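Putative exported protein (Bacteroides fragilis NCTC 9343, PDB 3IEE) is of unknown function but, as a putative exported and probably lipid-anchored all-helical protein, presumably acts at the bacterial cell envelope. Local coordinates at residues Lys44-Asn47 with Ala48-Tyr52; Asn83-Asn86 with Glu87-Arg91; Ser235-Glu238 with Thr239-Gln243. All coordinates share one frame; numbering follows the deposited sequence.

Interaction 1. Residues Lys44-Asn47 with Ala48-Tyr52; sequences KDVN and AVLDY. With EDO (1,2-ethanediol), chain C.
Val46 and Leu50, one turn apart on helix 43-56, form the buried side of this local contact. Their methyl groups only just meet, Val46 CG1 lying 4.4 Å from Leu50 CD1, and the close fit is to the backbone: Leu50 CG rests 3.6 Å from Val46 O, the same oxygen that accepts the Leu50 N-H in a fairly straight bond (3.0 Å from Leu50 N to Val46 O, 167° at the hydrogen). Asp51 CG likewise packs 3.1 Å from Asn47 O, whose bond comes from Asp51 N. CG1 of Val46 stands anti to the backbone N (chi1 176°), beside an ethanediol, probably from the crystallisation liquor. That molecule donates from O1 to Asn47 OD1 over 3.0 Å, whereas Asn47 ND2 is bonded to Ala190 O; in the crystal both ends of this buried amide are held, but only the second bond belongs to the protein. Phe107 and Ser137, from helices 87-119 and 123-162, close over Val46.

Lys44, Asp45 and Ala48, all partly exposed, make the more open side. Ala48 takes part through its backbone N-H, bonded to Lys44 O, and through its CB beside the carbonyl oxygens of Lys44 and Asp45. Lys44 and Asp51 send their charges away to salt bridges with Asp259 and Lys192. Regular i to i+4 backbone bonds with one apolar and one polar flank are typical of an amphipathic helix packed in an all-helical bundle.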
loop_
_atom_site.group_PDB
_atom_site.type_symbol
_atom_site.label_atom_id
_atom_site.label_comp_id
_atom_site.label_asym_id
_atom_site.label_seq_id
_atom_site.Cartn_x
_atom_site.Cartn_y
_atom_site.Cartn_z
ATOM N N LYS A 44 -8.680 3.974 4.636
ATOM C CA LYS A 44 -10.064 4.141 5.111
ATOM C C LYS A 44 -10.257 5.342 6.077
ATOM O O LYS A 44 -11.328 5.983 6.050
ATOM C CB LYS A 44 -10.618 2.819 5.673
ATOM C CG LYS A 44 -11.201 1.919 4.539
ATOM C CD LYS A 44 -11.599 0.518 5.050
ATOM C CE LYS A 44 -13.050 0.379 5.384
ATOM N NZ LYS A 44 -13.304 -1.045 5.781
ATOM N N ASP A 45 -9.245 5.639 6.906
ATOM C CA ASP A 45 -9.259 6.801 7.798
ATOM C C ASP A 45 -9.209 8.086 6.986
ATOM O O ASP A 45 -9.960 9.039 7.256
ATOM C CB ASP A 45 -8.118 6.790 8.808
ATOM C CG ASP A 45 -8.289 5.711 9.896
ATOM O OD1 ASP A 45 -9.280 4.971 9.843
ATOM O OD2 ASP A 45 -7.424 5.617 10.798
ATOM N N VAL A 46 -8.347 8.116 5.967
ATOM C CA VAL A 46 -8.304 9.277 5.106
ATOM C C VAL A 46 -9.648 9.499 4.384
ATOM O O VAL A 46 -10.139 10.631 4.336
ATOM C CB VAL A 46 -7.135 9.178 4.105
ATOM C CG1 VAL A 46 -7.149 10.368 3.110
ATOM C CG2 VAL A 46 -5.775 9.090 4.868
ATOM N N ASN A 47 -10.240 8.425 3.839
ATOM C CA ASN A 47 -11.591 8.442 3.247
ATOM C C ASN A 47 -12.651 9.019 4.218
ATOM O O ASN A 47 -13.526 9.822 3.818
ATOM C CB ASN A 47 -12.042 7.022 2.874
ATOM C CG ASN A 47 -11.302 6.437 1.663
ATOM O OD1 ASN A 47 -10.570 7.145 0.982
ATOM N ND2 ASN A 47 -11.510 5.140 1.403
ATOM N N ALA A 48 -12.554 8.562 5.474
ATOM C CA ALA A 48 -13.421 9.013 6.566
ATOM C C ALA A 48 -13.284 10.508 6.859
ATOM O O ALA A 48 -14.311 11.192 7.117
ATOM C CB ALA A 48 -13.165 8.178 7.853
ATOM N N VAL A 49 -12.051 11.028 6.839
ATOM C CA VAL A 49 -11.815 12.450 7.038
ATOM C C VAL A 49 -12.483 13.233 5.893
ATOM O O VAL A 49 -13.204 14.193 6.140
ATOM C CB VAL A 49 -10.302 12.784 7.209
ATOM C CG1 VAL A 49 -10.061 14.259 7.161
ATOM C CG2 VAL A 49 -9.741 12.159 8.521
ATOM N N LEU A 50 -12.243 12.809 4.649
ATOM C CA LEU A 50 -12.807 13.499 3.489
ATOM C C LEU A 50 -14.345 13.409 3.459
ATOM O O LEU A 50 -15.042 14.373 3.115
ATOM C CB LEU A 50 -12.224 12.938 2.197
ATOM C CG LEU A 50 -10.726 13.216 1.933
ATOM C CD1 LEU A 50 -10.302 12.302 0.744
ATOM C CD2 LEU A 50 -10.447 14.712 1.621
ATOM N N ASP A 51 -14.866 12.250 3.823
ATOM C CA ASP A 51 -16.320 12.050 3.876
ATOM C C ASP A 51 -16.960 12.998 4.906
ATOM O O ASP A 51 -18.008 13.597 4.630
ATOM C CB ASP A 51 -16.645 10.616 4.250
ATOM C CG ASP A 51 -16.506 9.630 3.087
ATOM O OD1 ASP A 51 -16.511 10.054 1.937
ATOM O OD2 ASP A 51 -16.469 8.418 3.367
ATOM N N TYR A 52 -16.365 13.081 6.085
ATOM C CA TYR A 52 -16.799 14.020 7.138
ATOM C C TYR A 52 -16.704 15.462 6.675
ATOM O O TYR A 52 -17.634 16.247 6.860
ATOM C CB TYR A 52 -15.994 13.842 8.429
ATOM C CG TYR A 52 -16.437 14.798 9.560
ATOM C CD1 TYR A 52 -17.657 14.630 10.216
ATOM C CD2 TYR A 52 -15.693 15.924 9.872
ATOM C CE1 TYR A 52 -18.068 15.512 11.193
ATOM C CE2 TYR A 52 -16.076 16.794 10.850
ATOM C CZ TYR A 52 -17.279 16.622 11.497
ATOM O OH TYR A 52 -17.657 17.483 12.504
HETATM C C1 EDO C . -6.789 7.540 0.773
HETATM O O1 EDO C . -7.742 6.739 0.034
HETATM C C2 EDO C . -5.687 8.054 -0.158
HETATM O O2 EDO C . -4.701 8.809 0.571
#

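Interaction 2. Residues Asn83-Asn86 with Glu87-Arg91; sequences NCFN and EETRR. With EDO (1,2-ethanediol), chain G.
Asn86 and Thr89 meet at about a right angle, with the amide oxygen of the first directed into the opening turn of helix 87-119. Asn86 OD1 takes two bonds that arrive from different directions. Thr89 N, 2.9 Å from Asn86 OD1, approaches nearly end-on to the side-chain carbonyl (170°), whereas the hydroxyl Thr89 OG1, 2.8 Å from Asn86 OD1, donates from above the carbonyl plane. The asparagine reaches both because its CG sits between the backbone N and the carbonyl carbon (chi1 61°), turning the amide back over the helix start. This is an N-cap: the side chain satisfies an amide N-H that has no helical acceptor in the first turn, while Asn86 O receives Arg90 N.

The side chains of Phe85 and Thr89 also cross at about a right angle, and Thr89 CG2, 3.8 Å from Phe85 CD1, sits obliquely to the ring; Tyr29 meets the same ring edge-to-face. Arg90 bends at chi3 (80°) to lay its guanidinium beside the incoming loop. One face has Asn83 N above its rim, the other has C1 of an ethanediol over its centre, and in plane at the edge Arg90 NH1 binds the syn lone pair of Glu87 OE2 at 2.9 Å, a salt bridge. Arg90 NE is hydrogen-bonded to Pro81 O, which with the Glu87 bridge restrains the group. A water reaches both Phe85 O (2.7 Å) and Glu87 OE2.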
loop_
_atom_site.group_PDB
_atom_site.type_symbol
_atom_site.label_atom_id
_atom_site.label_comp_id
_atom_site.label_asym_id
_atom_site.label_seq_id
_atom_site.Cartn_x
_atom_site.Cartn_y
_atom_site.Cartn_z
ATOM N N ASN A 83 23.414 2.312 3.812
ATOM C CA ASN A 83 24.272 2.184 2.647
ATOM C C ASN A 83 24.119 0.854 1.890
ATOM O O ASN A 83 24.818 0.577 0.890
ATOM C CB ASN A 83 25.748 2.491 3.002
ATOM C CG ASN A 83 26.392 1.442 3.917
ATOM O OD1 ASN A 83 25.740 0.417 4.271
ATOM N ND2 ASN A 83 27.672 1.641 4.234
ATOM N N CYS A 84 23.204 0.030 2.381
ATOM C CA CYS A 84 22.718 -1.138 1.660
ATOM C C CYS A 84 21.954 -0.725 0.402
ATOM O O CYS A 84 21.762 -1.553 -0.497
ATOM C CB CYS A 84 21.853 -2.027 2.573
ATOM S SG CYS A 84 20.432 -1.254 3.231
ATOM N N PHE A 85 21.590 0.557 0.318
ATOM C CA PHE A 85 20.989 1.139 -0.888
ATOM C C PHE A 85 22.018 2.092 -1.501
ATOM O O PHE A 85 22.821 2.709 -0.742
ATOM C CB PHE A 85 19.741 1.923 -0.536
ATOM C CG PHE A 85 18.651 1.078 0.087
ATOM C CD1 PHE A 85 17.904 0.188 -0.666
ATOM C CD2 PHE A 85 18.385 1.176 1.439
ATOM C CE1 PHE A 85 16.921 -0.559 -0.079
ATOM C CE2 PHE A 85 17.393 0.420 2.015
ATOM C CZ PHE A 85 16.684 -0.446 1.285
ATOM N N ASN A 86 21.977 2.229 -2.829
ATOM C CA ASN A 86 22.889 3.159 -3.491
ATOM C C ASN A 86 22.463 4.606 -3.223
ATOM O O ASN A 86 21.359 4.843 -2.761
ATOM C CB ASN A 86 23.051 2.821 -4.978
ATOM C CG ASN A 86 21.763 2.902 -5.741
ATOM O OD1 ASN A 86 20.966 3.830 -5.549
ATOM N ND2 ASN A 86 21.532 1.924 -6.599
ATOM N N GLU A 87 23.345 5.560 -3.485
ATOM C CA GLU A 87 23.134 6.918 -3.002
ATOM C C GLU A 87 21.863 7.492 -3.623
ATOM O O GLU A 87 21.117 8.190 -2.948
ATOM C CB GLU A 87 24.348 7.813 -3.288
ATOM C CG GLU A 87 25.560 7.451 -2.415
ATOM C CD GLU A 87 25.289 7.594 -0.938
ATOM O OE1 GLU A 87 25.213 8.750 -0.448
ATOM O OE2 GLU A 87 25.152 6.551 -0.263
ATOM N N GLU A 88 21.625 7.168 -4.883
ATOM C CA GLU A 88 20.448 7.685 -5.570
ATOM C C GLU A 88 19.147 7.190 -4.920
ATOM O O GLU A 88 18.161 7.924 -4.768
ATOM C CB GLU A 88 20.469 7.238 -7.020
ATOM C CG GLU A 88 19.253 7.707 -7.791
ATOM C CD GLU A 88 19.424 7.462 -9.261
ATOM O OE1 GLU A 88 20.301 8.138 -9.852
ATOM O OE2 GLU A 88 18.705 6.592 -9.804
ATOM N N THR A 89 19.152 5.912 -4.598
ATOM C CA THR A 89 18.037 5.281 -3.921
ATOM C C THR A 89 17.800 5.903 -2.557
ATOM O O THR A 89 16.645 6.203 -2.157
ATOM C CB THR A 89 18.234 3.744 -3.823
ATOM O OG1 THR A 89 18.307 3.166 -5.150
ATOM C CG2 THR A 89 17.079 3.069 -3.073
ATOM N N ARG A 90 18.884 6.089 -1.806
ATOM C CA ARG A 90 18.789 6.693 -0.497
ATOM C C ARG A 90 18.143 8.093 -0.618
ATOM O O ARG A 90 17.243 8.429 0.157
ATOM C CB ARG A 90 20.155 6.766 0.195
ATOM C CG ARG A 90 20.800 5.390 0.448
ATOM C CD ARG A 90 22.218 5.523 1.037
ATOM N NE ARG A 90 22.248 5.801 2.466
ATOM C CZ ARG A 90 23.290 6.279 3.156
ATOM N NH1 ARG A 90 24.430 6.607 2.557
ATOM N NH2 ARG A 90 23.192 6.437 4.463
ATOM N N ARG A 91 18.614 8.863 -1.596
ATOM C CA ARG A 91 18.080 10.200 -1.873
ATOM C C ARG A 91 16.579 10.162 -2.199
ATOM O O ARG A 91 15.788 10.903 -1.619
ATOM C CB ARG A 91 18.842 10.782 -3.069
ATOM C CG ARG A 91 18.548 12.205 -3.472
ATOM C CD ARG A 91 19.474 12.559 -4.673
ATOM N NE ARG A 91 20.882 12.179 -4.395
ATOM C CZ ARG A 91 21.678 11.422 -5.169
ATOM N NH1 ARG A 91 21.264 10.936 -6.343
ATOM N NH2 ARG A 91 22.914 11.144 -4.765
HETATM C C1 EDO G . 21.769 9.084 1.998
HETATM O O1 EDO G . 21.721 9.698 3.276
HETATM C C2 EDO G . 22.862 9.625 1.104
HETATM O O2 EDO G . 22.424 9.559 -0.271
HETATM O O HOH W 1 25.307 3.754 -0.428
#

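Interaction 3. Residues Ser235-Glu238 with Thr239-Gln243; sequences SQVE and TFIKQ
The ring of Phe240 has Val237 O as its neighbour from this stretch, placed obliquely; at its base, Phe240 CB lies 3.3 Å from that oxygen of Val237. With CG anti to the backbone N (chi1 178°), the ring is carried outward from the helix toward Met182 and Ile185 of helix 169-189 and Leu207 of helix 197-215. A second flat group, the carboxylate of Glu238, is approached by Lys242 from one turn further on. Glu238 OE2 stands 4.0 Å from Lys242 NZ, a long salt bridge, and OE1 makes its own salt bridge with Lys215.

The two side chains run obliquely past one another. Glu238 is extended beyond CG, while Lys242 bends at chi3 (-74°) and brings its CE alongside, 4.0 Å from Glu238 CG and 3.7 Å from Glu238 O. Much of the contact is thus made by methylenes rather than by the charges. On the buried side, Val237 CG1 comes within 4.1 Å of Ile241 CD1, and Ile241 CG1 lies 3.4 Å from Val237 O. That oxygen is also the acceptor for Ile241 N, in line with the carbonyl (2.9 Å from Ile241 N to Val237 O). Near the outer surface Thr239 N binds Ser235 O.

Residues 235-243 form a regular, amphipathic stretch of helix 224-247. Given its length, the bridge to Lys242 is probably weak, with Lys215 the main partner; the two lysines together would be expected to favour the ionised form of Glu238.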
loop_
_atom_site.group_PDB
_atom_site.type_symbol
_atom_site.label_atom_id
_atom_site.label_comp_id
_atom_site.label_asym_id
_atom_site.label_seq_id
_atom_site.Cartn_x
_atom_site.Cartn_y
_atom_site.Cartn_z
ATOM N N SER A 235 -4.493 -20.590 -6.010
ATOM C CA SER A 235 -5.936 -20.640 -6.272
ATOM C C SER A 235 -6.635 -19.400 -5.728
ATOM O O SER A 235 -7.505 -18.804 -6.399
ATOM C CB SER A 235 -6.527 -21.938 -5.696
ATOM O OG SER A 235 -7.915 -22.044 -5.990
ATOM N N GLN A 236 -6.205 -18.952 -4.566
ATOM C CA GLN A 236 -6.775 -17.757 -3.946
ATOM C C GLN A 236 -6.393 -16.460 -4.662
ATOM O O GLN A 236 -7.187 -15.502 -4.735
ATOM C CB GLN A 236 -6.374 -17.719 -2.487
ATOM C CG GLN A 236 -7.080 -18.834 -1.792
ATOM C CD GLN A 236 -6.748 -18.903 -0.343
ATOM O OE1 GLN A 236 -6.900 -17.906 0.360
ATOM N NE2 GLN A 236 -6.311 -20.069 0.131
ATOM N N VAL A 237 -5.185 -16.436 -5.186
ATOM C CA VAL A 237 -4.768 -15.302 -6.010
ATOM C C VAL A 237 -5.655 -15.196 -7.243
ATOM O O VAL A 237 -6.123 -14.124 -7.611
ATOM C CB VAL A 237 -3.281 -15.372 -6.417
ATOM C CG1 VAL A 237 -2.972 -14.231 -7.413
ATOM C CG2 VAL A 237 -2.381 -15.384 -5.171
ATOM N N GLU A 238 -5.910 -16.312 -7.887
ATOM C CA GLU A 238 -6.776 -16.348 -9.039
ATOM C C GLU A 238 -8.199 -15.858 -8.693
ATOM O O GLU A 238 -8.790 -15.059 -9.432
ATOM C CB GLU A 238 -6.743 -17.729 -9.640
ATOM C CG GLU A 238 -7.552 -17.817 -10.933
ATOM C CD GLU A 238 -7.115 -18.896 -11.873
ATOM O OE1 GLU A 238 -6.062 -19.504 -11.685
ATOM O OE2 GLU A 238 -7.868 -19.145 -12.844
ATOM N N THR A 239 -8.727 -16.302 -7.556
ATOM C CA THR A 239 -10.023 -15.800 -7.070
ATOM C C THR A 239 -10.010 -14.290 -6.870
ATOM O O THR A 239 -10.971 -13.573 -7.206
ATOM C CB THR A 239 -10.361 -16.514 -5.746
ATOM O OG1 THR A 239 -10.512 -17.906 -6.052
ATOM C CG2 THR A 239 -11.630 -15.972 -5.067
ATOM N N PHE A 240 -8.918 -13.810 -6.310
ATOM C CA PHE A 240 -8.749 -12.374 -6.066
ATOM C C PHE A 240 -8.753 -11.575 -7.385
ATOM O O PHE A 240 -9.443 -10.563 -7.517
ATOM C CB PHE A 240 -7.462 -12.148 -5.301
ATOM C CG PHE A 240 -7.168 -10.710 -5.028
ATOM C CD1 PHE A 240 -6.391 -9.932 -5.906
ATOM C CD2 PHE A 240 -7.601 -10.141 -3.863
ATOM C CE1 PHE A 240 -6.083 -8.570 -5.602
ATOM C CE2 PHE A 240 -7.312 -8.823 -3.571
ATOM C CZ PHE A 240 -6.552 -8.050 -4.410
ATOM N N ILE A 241 -7.987 -12.055 -8.359
ATOM C CA ILE A 241 -7.942 -11.408 -9.669
ATOM C C ILE A 241 -9.341 -11.303 -10.262
ATOM O O ILE A 241 -9.752 -10.244 -10.769
ATOM C CB ILE A 241 -7.009 -12.155 -10.630
ATOM C CG1 ILE A 241 -5.527 -12.050 -10.204
ATOM C CG2 ILE A 241 -7.230 -11.705 -12.138
ATOM C CD1 ILE A 241 -4.674 -13.053 -10.941
ATOM N N LYS A 242 -10.087 -12.390 -10.192
ATOM C CA LYS A 242 -11.438 -12.431 -10.759
ATOM C C LYS A 242 -12.389 -11.457 -10.003
ATOM O O LYS A 242 -13.230 -10.788 -10.628
ATOM C CB LYS A 242 -11.966 -13.863 -10.798
ATOM C CG LYS A 242 -11.229 -14.693 -11.856
ATOM C CD LYS A 242 -11.770 -16.132 -12.146
ATOM C CE LYS A 242 -11.447 -17.142 -11.059
ATOM N NZ LYS A 242 -11.580 -18.588 -11.504
ATOM N N GLN A 243 -12.256 -11.390 -8.691
ATOM C CA GLN A 243 -13.065 -10.461 -7.883
ATOM C C GLN A 243 -12.725 -9.003 -8.243
ATOM O O GLN A 243 -13.615 -8.167 -8.335
ATOM C CB GLN A 243 -12.824 -10.697 -6.397
ATOM C CG GLN A 243 -13.448 -11.971 -5.821
ATOM C CD GLN A 243 -13.412 -11.954 -4.267
ATOM O OE1 GLN A 243 -12.687 -11.155 -3.633
ATOM N NE2 GLN A 243 -14.222 -12.799 -3.663
#

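The three contacts follow one another along the chain without overlap and involve three different helices of this strand-free protein, interaction 2 joining a loop to the start of one. Interaction 1, on helix 43-56, and interaction 2, at the start of helix 87-119, both fall in the DUF6845 region, yet their centres are about 34 Å apart on opposite sides of the chain's centre. Interaction 3, on helix 224-247, belongs to the DUF3829-like C-terminal region; its centre is about 28 Å from that of interaction 1 and about 36 Å from that of interaction 2. Helix 123-162 packs against both 44-52 and 83-91, and helix 255-268 against both 44-52 and 235-243, which ties these distant turns into one elongated helical assembly.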